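2'-deoxycytidine 5'-triphosphate deaminase (Agrobacterium tumefaciens, PDB 2R9Q) probably deaminates dCTP, most likely to dUTP, on the route to thymidine nucleotides. Local coordinates at residues A84-E87 / V91-V94. Residues are numbered along the deposited sequence; the frame is centred on the assembly and turned at random.
Sequences AVLE and VYIV
Leu86 and Tyr92 pass alongside each other in opposite directions, the leucine lying across one face of the phenol ring. Leu86 CD2 stands 3.6 Å from the Tyr92 ring centroid and only 1° off the normal, a CH-pi contact almost exactly over the middle of the ring, while Leu86 CB comes within 3.4 Å of Tyr92 CE2. Leucine suits the place because, with CG anti to the carbonyl carbon (chi1 -49°), its branched end is set over the ring centre while the stem packs along one side. Tyrosine is long enough to span the gap between the two backbones, whose nearest CA atoms, Leu86 and Tyr92, are 7.8 Å apart. There the Tyr92 hydroxyl accepts a nearly straight hydrogen bond from Glu87 N (3.1 Å to OH, 167° at the hydrogen), the donor lying at the ring edge, near its plane. This bond gives a buried amide a partner just where strand 84-86 ends. The Glu87 side chain bends at CB-CG and carries its carboxylate away, to a salt bridge with Arg53 of the second subunit. A side chain, not backbone pairing, thus bridges strand 84-86, paired with 155-157, and strand 91-101 of a different sheet, within the N-terminal domain of a dUTPase-clan protein.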
loop_
_atom_site.group_PDB
_atom_site.type_symbol
_atom_site.label_atom_id
_atom_site.label_comp_id
_atom_site.label_asym_id
_atom_site.label_seq_id
_atom_site.Cartn_x
_atom_site.Cartn_y
_atom_site.Cartn_z
ATOM N N ALA B 84 5.576 2.054 25.661
ATOM C CA ALA B 84 4.521 2.304 24.718
ATOM C C ALA B 84 4.893 1.719 23.380
ATOM O O ALA B 84 6.033 1.773 22.976
ATOM C CB ALA B 84 4.285 3.818 24.581
ATOM N N VAL B 85 3.897 1.215 22.675
ATOM C CA VAL B 85 4.037 0.803 21.297
ATOM C C VAL B 85 3.867 1.995 20.354
ATOM O O VAL B 85 2.889 2.710 20.383
ATOM C CB VAL B 85 2.996 -0.259 20.879
ATOM C CG1 VAL B 85 3.289 -0.825 19.464
ATOM C CG2 VAL B 85 2.880 -1.316 21.925
ATOM N N LEU B 86 4.861 2.151 19.501
ATOM C CA LEU B 86 4.834 3.069 18.407
ATOM C C LEU B 86 4.534 2.261 17.130
ATOM O O LEU B 86 5.215 1.298 16.787
ATOM C CB LEU B 86 6.150 3.876 18.367
ATOM C CG LEU B 86 6.663 4.548 19.663
ATOM C CD1 LEU B 86 7.985 5.316 19.407
ATOM C CD2 LEU B 86 5.651 5.425 20.440
ATOM N N GLU B 87 3.458 2.637 16.461
ATOM C CA GLU B 87 2.996 1.926 15.288
ATOM C C GLU B 87 3.622 2.481 13.990
ATOM O O GLU B 87 4.044 3.655 13.914
ATOM C CB GLU B 87 1.455 1.930 15.210
ATOM C CG GLU B 87 0.774 1.386 16.459
ATOM C CD GLU B 87 0.856 -0.118 16.649
ATOM O OE1 GLU B 87 1.392 -0.837 15.779
ATOM O OE2 GLU B 87 0.354 -0.594 17.696
ATOM N N VAL B 91 3.737 9.151 13.583
ATOM C CA VAL B 91 4.795 10.096 13.896
ATOM C C VAL B 91 4.661 10.510 15.360
ATOM O O VAL B 91 3.579 10.840 15.846
ATOM C CB VAL B 91 4.808 11.318 12.903
ATOM C CG1 VAL B 91 6.033 12.181 13.083
ATOM C CG2 VAL B 91 4.691 10.849 11.459
ATOM N N TYR B 92 5.773 10.418 16.063
ATOM C CA TYR B 92 5.863 10.753 17.479
ATOM C C TYR B 92 7.015 11.698 17.719
ATOM O O TYR B 92 8.072 11.538 17.133
ATOM C CB TYR B 92 6.053 9.481 18.340
ATOM C CG TYR B 92 5.036 8.387 18.101
ATOM C CD1 TYR B 92 3.847 8.345 18.810
ATOM C CD2 TYR B 92 5.272 7.403 17.166
ATOM C CE1 TYR B 92 2.923 7.351 18.594
ATOM C CE2 TYR B 92 4.364 6.401 16.931
ATOM C CZ TYR B 92 3.186 6.367 17.645
ATOM O OH TYR B 92 2.302 5.348 17.396
ATOM N N ILE B 93 6.801 12.712 18.543
ATOM C CA ILE B 93 7.889 13.576 19.030
ATOM C C ILE B 93 8.132 13.253 20.503
ATOM O O ILE B 93 7.190 13.116 21.283
ATOM C CB ILE B 93 7.617 15.106 18.848
ATOM C CG1 ILE B 93 6.996 15.416 17.476
ATOM C CG2 ILE B 93 8.893 15.923 19.039
ATOM C CD1 ILE B 93 7.856 15.163 16.343
ATOM N N VAL B 94 9.410 13.085 20.846
ATOM C CA VAL B 94 9.847 12.669 22.174
ATOM C C VAL B 94 10.947 13.595 22.701
ATOM O O VAL B 94 12.049 13.631 22.135
ATOM C CB VAL B 94 10.302 11.204 22.182
ATOM C CG1 VAL B 94 10.720 10.792 23.565
ATOM C CG2 VAL B 94 9.190 10.332 21.674
#